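PDB 6C87: Rab GDP dissociation inhibitor alpha from Naegleria fowleri, which probably binds prenylated Rab GTPases in their GDP-bound form, slows GDP release and carries them between membranes and cytosol. Local coordinates for residues A[337-342]-A[364-369]; A[342-347]-A[417-422]; A[18-23]-A[38-43]. One frame throughout, in Å; residues are numbered along the deposited sequence.

Contact 1: residues A[337-342]-A[364-369]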
# COMPACT_ATOMS: atom_id res chain seq x y z
N THR A 337 -2.98 -33.22 -24.74
CA THR A 337 -1.89 -34.06 -25.24
C THR A 337 -1.67 -35.33 -24.43
O THR A 337 -0.73 -36.07 -24.73
CB THR A 337 -0.58 -33.27 -25.28
OG1 THR A 337 -0.32 -32.68 -24.00
CG2 THR A 337 -0.63 -32.19 -26.33
N GLY A 338 -2.50 -35.59 -23.42
CA GLY A 338 -2.34 -36.75 -22.55
C GLY A 338 -1.12 -36.69 -21.65
O GLY A 338 -0.49 -37.72 -21.40
N ARG A 339 -0.79 -35.50 -21.14
CA ARG A 339 0.41 -35.27 -20.35
C ARG A 339 0.04 -34.61 -19.03
O ARG A 339 -1.13 -34.29 -18.78
CB ARG A 339 1.43 -34.39 -21.09
CG ARG A 339 2.22 -35.11 -22.17
CD ARG A 339 3.11 -34.16 -22.97
NE ARG A 339 3.95 -33.33 -22.11
CZ ARG A 339 5.12 -33.72 -21.60
NH1 ARG A 339 5.56 -34.95 -21.85
NH2 ARG A 339 5.82 -32.91 -20.84
N LYS A 340 1.04 -34.43 -18.17
CA LYS A 340 0.88 -33.70 -16.92
C LYS A 340 1.58 -32.35 -16.95
O LYS A 340 1.63 -31.67 -15.92
CB LYS A 340 1.40 -34.53 -15.74
CG LYS A 340 0.53 -35.70 -15.33
CD LYS A 340 1.09 -37.02 -15.84
CE LYS A 340 2.36 -37.41 -15.09
NZ LYS A 340 2.98 -38.62 -15.70
N HIS A 341 2.12 -31.95 -18.09
CA HIS A 341 2.77 -30.66 -18.25
C HIS A 341 2.49 -30.14 -19.64
O HIS A 341 2.51 -30.91 -20.61
CB HIS A 341 4.29 -30.75 -18.03
CG HIS A 341 4.67 -31.31 -16.69
ND1 HIS A 341 4.66 -32.66 -16.43
CD2 HIS A 341 5.07 -30.71 -15.55
CE1 HIS A 341 5.03 -32.87 -15.18
NE2 HIS A 341 5.29 -31.70 -14.63
N ASP A 342 2.23 -28.84 -19.74
CA ASP A 342 2.02 -28.23 -21.05
C ASP A 342 3.32 -28.24 -21.85
O ASP A 342 4.42 -28.27 -21.29
CB ASP A 342 1.53 -26.78 -20.89
CG ASP A 342 0.14 -26.68 -20.28
OD1 ASP A 342 -0.43 -27.72 -19.86
OD2 ASP A 342 -0.38 -25.54 -20.22
N VAL A 364 10.79 -25.73 -28.92
CA VAL A 364 9.78 -26.53 -28.24
C VAL A 364 10.29 -26.85 -26.85
O VAL A 364 11.43 -27.30 -26.69
CB VAL A 364 9.47 -27.81 -29.03
CG1 VAL A 364 8.30 -28.55 -28.39
CG2 VAL A 364 9.19 -27.47 -30.49
N SER A 365 9.46 -26.62 -25.84
CA SER A 365 9.90 -26.80 -24.47
C SER A 365 8.81 -27.46 -23.63
O SER A 365 7.62 -27.15 -23.78
CB SER A 365 10.31 -25.46 -23.84
OG SER A 365 9.19 -24.60 -23.71
N THR A 366 9.23 -28.34 -22.73
CA THR A 366 8.31 -28.93 -21.78
C THR A 366 9.12 -29.49 -20.63
O THR A 366 10.32 -29.73 -20.74
CB THR A 366 7.43 -30.02 -22.42
OG1 THR A 366 6.36 -30.36 -21.52
CG2 THR A 366 8.24 -31.26 -22.73
N THR A 367 8.44 -29.66 -19.50
CA THR A 367 9.04 -30.38 -18.38
C THR A 367 9.15 -31.85 -18.75
O THR A 367 8.23 -32.43 -19.34
CB THR A 367 8.19 -30.20 -17.13
OG1 THR A 367 8.22 -28.83 -16.71
CG2 THR A 367 8.67 -31.10 -15.99
N VAL A 368 10.30 -32.45 -18.44
CA VAL A 368 10.55 -33.84 -18.79
C VAL A 368 9.76 -34.75 -17.86
O VAL A 368 9.83 -34.61 -16.63
CB VAL A 368 12.06 -34.14 -18.72
CG1 VAL A 368 12.33 -35.59 -19.04
CG2 VAL A 368 12.84 -33.22 -19.66
N GLU A 369 9.00 -35.68 -18.44
CA GLU A 369 8.24 -36.63 -17.65
C GLU A 369 8.76 -38.05 -17.72
O GLU A 369 8.45 -38.84 -16.82
CB GLU A 369 6.76 -36.64 -18.10
CG GLU A 369 6.01 -35.33 -17.94
CD GLU A 369 4.60 -35.40 -18.51
OE1 GLU A 369 4.27 -36.42 -19.14
OE2 GLU A 369 3.82 -34.45 -18.32
O HOH W 1 5.81 -27.90 -18.80
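Arg-339 and Glu-369 form a salt bridge by stacking, not by pointing N-H groups at oxygen. The guanidinium and carboxylate planes are only 10° apart. Glu-369 CD sits over one face of the guanidinium, offset toward its rim, and Arg-339 NH1 is 3.3 Å from Glu-369 OE1. The bridge is therefore one of charge alone. It ties the loop between helix 334-337 and strand 343-349 to the end of strand 360-367, in the large mixed sheet of this GDI-family protein.

The guanidinium makes other bonds as well. Arg-339 NH2 donates to Thr-367 O at 2.9 Å, in the guanidinium plane and nearly in line with the carbonyl bond. A second, weak bond runs from the same NH2 to Thr-366 OG1. Arg-339 NE donates to His-341 O, while NH1 has a further salt bridge to Glu-376. The chain bends at chi3 (52°), which turns the flat end over Glu-369.

Glu-369 OE2 accepts two hydrogen bonds. Lys-340 N reaches Glu-369 OE2 on the syn side at 2.8 Å, somewhat out of the carboxylate plane. His-341 ND1 meets the anti lone pair of Glu-369 OE2 at 2.7 Å and nearly straight, with the oxygen in the ring plane. This bond helps fix the rotation of the imidazole. One face of that ring receives Thr-367, whose CG2 makes a CH-pi contact 3.8 Å from the centroid of the His-341 ring.

Deeper in, Thr-366 OG1 donates to Asp-342 O from above the carbonyl plane. A water donates to the same Asp-342 O. The water also accepts from Thr-367 N, with 3.2 Å between the water oxygen and that nitrogen.

Contact 2: residues A[342-347]-A[417-422]; sequences DIYCCV and ATTHFE
Tyr-344 lays one face of its ring on the backbone of Thr-418. Thr-418 CA stands 3.6 Å from the centroid of the Tyr-344 ring and only 5° off the ring normal, a CH-pi contact centred on the ring. The contact packs strand 343-349 of the large mixed sheet against the loop that leads from strand 409-411 to helix 422-436. It is buried, with its centre about 7 Å from the centre of the chain, and no hydrogen bond crosses between the two segments.

The Tyr-344 and Thr-418 side chains lie side by side and point the same way. Thr-418 CG2 therefore follows the ring to its far end, 3.6 Å from Tyr-344 OH. With chi1 at 70°, Thr-418 OG1 is placed between the backbone N and the carbonyl carbon, and it bonds to Asp-416. The methyl is left for the tyrosine.

At the root of the ring, Ala-417 O comes 3.6 Å from Tyr-344 CD1. This carbonyl accepts a hydrogen bond from Ser-365 OG on the neighbouring strand 360-367.

Thr-419 crosses the near end of Tyr-344. Thr-419 OG1 lies 3.5 Å from Tyr-344 CB, but its polar partner is Gln-329 on strand 328-332. The methyl of Thr-419 touches both strand residues that point toward the loop. It packs on Tyr-344 CB. Thr-419 CG2 also lies 3.9 Å from Cys-346 SG.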
# COMPACT_ATOMS: atom_id res chain seq x y z
N ASP A 342 2.23 -28.84 -19.74
CA ASP A 342 2.02 -28.23 -21.05
C ASP A 342 3.32 -28.24 -21.85
O ASP A 342 4.42 -28.27 -21.29
CB ASP A 342 1.53 -26.78 -20.89
CG ASP A 342 0.14 -26.68 -20.28
OD1 ASP A 342 -0.43 -27.72 -19.86
OD2 ASP A 342 -0.38 -25.54 -20.22
N ILE A 343 3.19 -28.25 -23.17
CA ILE A 343 4.31 -28.06 -24.06
C ILE A 343 4.17 -26.67 -24.66
O ILE A 343 3.07 -26.24 -25.01
CB ILE A 343 4.38 -29.10 -25.19
CG1 ILE A 343 4.23 -30.52 -24.63
CG2 ILE A 343 5.71 -28.96 -25.93
CD1 ILE A 343 4.14 -31.58 -25.71
N TYR A 344 5.29 -25.97 -24.78
CA TYR A 344 5.32 -24.61 -25.28
C TYR A 344 6.17 -24.57 -26.53
O TYR A 344 7.19 -25.26 -26.63
CB TYR A 344 5.88 -23.65 -24.21
CG TYR A 344 5.13 -23.74 -22.90
CD1 TYR A 344 5.44 -24.71 -21.96
CD2 TYR A 344 4.08 -22.86 -22.62
CE1 TYR A 344 4.75 -24.81 -20.78
CE2 TYR A 344 3.38 -22.95 -21.43
CZ TYR A 344 3.72 -23.93 -20.51
OH TYR A 344 3.03 -24.05 -19.32
N CYS A 345 5.71 -23.81 -27.52
CA CYS A 345 6.50 -23.56 -28.72
C CYS A 345 6.39 -22.08 -29.07
O CYS A 345 5.29 -21.58 -29.31
CB CYS A 345 6.05 -24.42 -29.90
SG CYS A 345 7.05 -24.12 -31.38
N CYS A 346 7.52 -21.40 -29.10
CA CYS A 346 7.58 -20.02 -29.57
C CYS A 346 8.40 -19.97 -30.85
O CYS A 346 9.40 -20.69 -30.99
CB CYS A 346 8.17 -19.08 -28.53
SG CYS A 346 9.90 -19.38 -28.18
N VAL A 347 7.96 -19.14 -31.78
CA VAL A 347 8.58 -19.02 -33.09
C VAL A 347 9.02 -17.58 -33.27
O VAL A 347 8.23 -16.66 -33.05
CB VAL A 347 7.62 -19.45 -34.21
CG1 VAL A 347 8.35 -19.43 -35.55
CG2 VAL A 347 7.04 -20.83 -33.91
N ALA A 417 9.76 -24.24 -18.27
CA ALA A 417 9.56 -24.50 -19.69
C ALA A 417 8.70 -23.46 -20.39
O ALA A 417 8.74 -23.38 -21.62
CB ALA A 417 8.94 -25.88 -19.88
N THR A 418 7.93 -22.67 -19.65
CA THR A 418 7.02 -21.72 -20.28
C THR A 418 7.78 -20.76 -21.18
O THR A 418 8.93 -20.39 -20.93
CB THR A 418 6.25 -20.92 -19.22
OG1 THR A 418 7.13 -20.02 -18.53
CG2 THR A 418 5.60 -21.86 -18.21
N THR A 419 7.11 -20.34 -22.26
CA THR A 419 7.63 -19.37 -23.21
C THR A 419 7.06 -17.97 -22.96
O THR A 419 6.91 -17.18 -23.90
CB THR A 419 7.35 -19.82 -24.64
OG1 THR A 419 5.99 -20.24 -24.75
CG2 THR A 419 8.25 -20.98 -25.01
N HIS A 420 6.72 -17.66 -21.71
CA HIS A 420 6.42 -16.30 -21.29
C HIS A 420 7.08 -16.08 -19.93
O HIS A 420 7.52 -17.03 -19.28
CB HIS A 420 4.91 -16.03 -21.27
CG HIS A 420 4.09 -17.13 -20.69
ND1 HIS A 420 3.93 -17.30 -19.33
CD2 HIS A 420 3.37 -18.11 -21.27
CE1 HIS A 420 3.15 -18.34 -19.10
NE2 HIS A 420 2.79 -18.85 -20.27
N PHE A 421 7.16 -14.82 -19.51
CA PHE A 421 8.08 -14.44 -18.44
C PHE A 421 7.46 -14.28 -17.06
O PHE A 421 8.18 -13.89 -16.14
CB PHE A 421 8.80 -13.14 -18.81
CG PHE A 421 10.14 -13.35 -19.48
CD1 PHE A 421 11.21 -13.86 -18.76
CD2 PHE A 421 10.33 -13.01 -20.81
CE1 PHE A 421 12.46 -14.05 -19.36
CE2 PHE A 421 11.58 -13.18 -21.42
CZ PHE A 421 12.64 -13.71 -20.69
N GLU A 422 6.17 -14.59 -16.88
CA GLU A 422 5.51 -14.31 -15.60
C GLU A 422 6.20 -15.02 -14.43
O GLU A 422 6.43 -14.41 -13.37
CB GLU A 422 4.04 -14.72 -15.64
CG GLU A 422 3.24 -14.03 -14.57
CD GLU A 422 1.87 -14.61 -14.41
OE1 GLU A 422 1.15 -14.17 -13.49
OE2 GLU A 422 1.51 -15.51 -15.20

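Contact 3: residues A[18-23]-A[38-43]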
# COMPACT_ATOMS: atom_id res chain seq x y z
N LEU A 18 26.04 -12.94 -8.90
CA LEU A 18 26.78 -13.97 -9.63
C LEU A 18 25.91 -14.55 -10.74
O LEU A 18 24.86 -15.13 -10.47
CB LEU A 18 27.25 -15.06 -8.67
CG LEU A 18 28.13 -14.56 -7.53
CD1 LEU A 18 28.58 -15.68 -6.60
CD2 LEU A 18 29.34 -13.81 -8.08
N GLY A 19 26.37 -14.42 -11.99
CA GLY A 19 25.67 -14.90 -13.16
C GLY A 19 24.88 -13.81 -13.87
O GLY A 19 24.37 -12.87 -13.24
N THR A 20 24.75 -13.93 -15.19
CA THR A 20 24.08 -12.92 -15.99
C THR A 20 22.85 -13.47 -16.71
O THR A 20 22.48 -12.99 -17.78
CB THR A 20 25.01 -12.27 -17.01
OG1 THR A 20 25.67 -13.27 -17.80
CG2 THR A 20 26.06 -11.41 -16.30
N GLY A 21 22.18 -14.47 -16.14
CA GLY A 21 20.81 -14.74 -16.54
C GLY A 21 19.93 -13.54 -16.25
O GLY A 21 20.28 -12.66 -15.46
N LEU A 22 18.77 -13.50 -16.89
CA LEU A 22 17.94 -12.29 -16.79
C LEU A 22 17.58 -11.98 -15.35
O LEU A 22 17.62 -10.82 -14.93
CB LEU A 22 16.68 -12.42 -17.64
CG LEU A 22 15.80 -11.16 -17.58
CD1 LEU A 22 16.58 -9.92 -18.01
CD2 LEU A 22 14.55 -11.31 -18.42
N THR A 23 17.24 -13.01 -14.57
CA THR A 23 16.85 -12.79 -13.18
C THR A 23 17.92 -12.04 -12.40
O THR A 23 17.63 -11.07 -11.69
CB THR A 23 16.54 -14.12 -12.50
OG1 THR A 23 15.39 -14.71 -13.13
CG2 THR A 23 16.25 -13.91 -11.01
N VAL A 38 27.06 -2.36 -6.18
CA VAL A 38 26.93 -3.74 -6.63
C VAL A 38 28.20 -4.16 -7.36
O VAL A 38 28.72 -3.41 -8.20
CB VAL A 38 25.69 -3.93 -7.53
CG1 VAL A 38 25.62 -5.34 -8.08
CG2 VAL A 38 24.41 -3.60 -6.76
N LEU A 39 28.71 -5.34 -7.02
CA LEU A 39 29.70 -6.05 -7.81
C LEU A 39 28.99 -7.18 -8.56
O LEU A 39 28.34 -8.02 -7.93
CB LEU A 39 30.80 -6.63 -6.91
CG LEU A 39 31.82 -7.57 -7.55
CD1 LEU A 39 32.58 -6.88 -8.65
CD2 LEU A 39 32.77 -8.14 -6.51
N HIS A 40 29.10 -7.19 -9.88
CA HIS A 40 28.40 -8.17 -10.71
C HIS A 40 29.43 -8.99 -11.48
O HIS A 40 30.18 -8.43 -12.29
CB HIS A 40 27.42 -7.48 -11.66
CG HIS A 40 26.31 -8.36 -12.14
ND1 HIS A 40 25.00 -7.94 -12.23
CD2 HIS A 40 26.31 -9.66 -12.55
CE1 HIS A 40 24.25 -8.92 -12.67
NE2 HIS A 40 25.02 -9.98 -12.88
N MET A 41 29.46 -10.30 -11.24
CA MET A 41 30.47 -11.18 -11.82
C MET A 41 29.82 -12.37 -12.52
O MET A 41 28.70 -12.79 -12.20
CB MET A 41 31.44 -11.69 -10.74
CG MET A 41 32.27 -10.59 -10.10
SD MET A 41 33.50 -11.20 -8.92
CE MET A 41 32.45 -12.06 -7.75
N ASP A 42 30.57 -12.94 -13.46
CA ASP A 42 30.17 -14.14 -14.18
C ASP A 42 31.44 -14.91 -14.54
O ASP A 42 32.43 -14.32 -14.97
CB ASP A 42 29.35 -13.78 -15.44
CG ASP A 42 28.56 -14.97 -16.00
OD1 ASP A 42 29.09 -16.09 -16.11
OD2 ASP A 42 27.37 -14.77 -16.34
N ARG A 43 31.40 -16.23 -14.35
CA ARG A 43 32.54 -17.07 -14.68
C ARG A 43 32.76 -17.20 -16.18
O ARG A 43 33.88 -17.52 -16.60
CB ARG A 43 32.38 -18.47 -14.09
CG ARG A 43 31.19 -19.25 -14.65
CD ARG A 43 31.24 -20.71 -14.18
NE ARG A 43 30.88 -20.87 -12.78
CZ ARG A 43 29.64 -21.01 -12.32
NH1 ARG A 43 28.60 -21.00 -13.17
NH2 ARG A 43 29.44 -21.15 -11.01
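Leu-18, Met-41 and Asp-42 lose the most surface in this contact. Leu-18 and Met-41 are paired in a parallel beta bridge between strands 15-18 and 38-41. Their side chains leave the same face of the sheet and run side by side. Leu-18 CD2 reaches Met-41 CE at 3.6 Å. The bend of Met-41 at chi3 (-59°) carries its terminal methyl to the leucine. In the backbone, Met-41 O accepts a nearly straight hydrogen bond from Gly-19 N at 2.9 Å. Leu-18 CA makes a CA-H...O contact with the same oxygen.

Asp-42 grips the turn just past the strand. Asp-42 OD2 accepts from Thr-20 OG1 at 2.7 Å, on the anti side and out of the carboxylate plane. Thr-20 N adds a weak bond to the same oxygen. Asp-42 CG lies anti to the backbone N (chi1 -163°), which brings the carboxylate across to Thr-20. Thr-20 OG1 also bonds to Gly-48 N, and Asp-42 OD1 accepts from Asn-44 N.

His-40 holds the turn from another point. His-40 NE2 donates to Gly-19 O at 3.0 Å; the oxygen lies near the ring plane, while the nitrogen stands above the carbonyl plane. Ser-28 of helix 22-33 engages ND1, so both ring nitrogens are tied. Gly-19 has positive phi, a conformation in which a CB would jam against the preceding carbonyl.

Gly-19, Gly-21 at the N-cap of helix 22-33, and Asp-42 just after strand 38-41 resemble the glycine-rich turn of a Rossmann-like beta-alpha-beta unit, consistent with the NADP_Rossmann clan.

How the contacts relate
Contact 3 comes first. It closes the short loop through helix 22-33 and completes a beta-alpha-beta unit of the parallel sheet near the N terminus. Contact 1 closes the loop from 337-342 to 364-369, which holds the neighbouring antiparallel strands 343-349 and 360-367. Contact 2 starts inside that loop at 342-347 and closes beyond it at 417-422, so the two cross. They share Asp-342 and adjoin in the mixed sheet, where Ser-365 N is 2.8 Å from Tyr-344 O, probably a hydrogen bond. Contact 2 also touches contact 3, where Phe-421 CE1 packs 3.6 Å from Leu-22 CD2. Contacts 1 and 3 do not touch; their nearest atoms are about 15 Å apart.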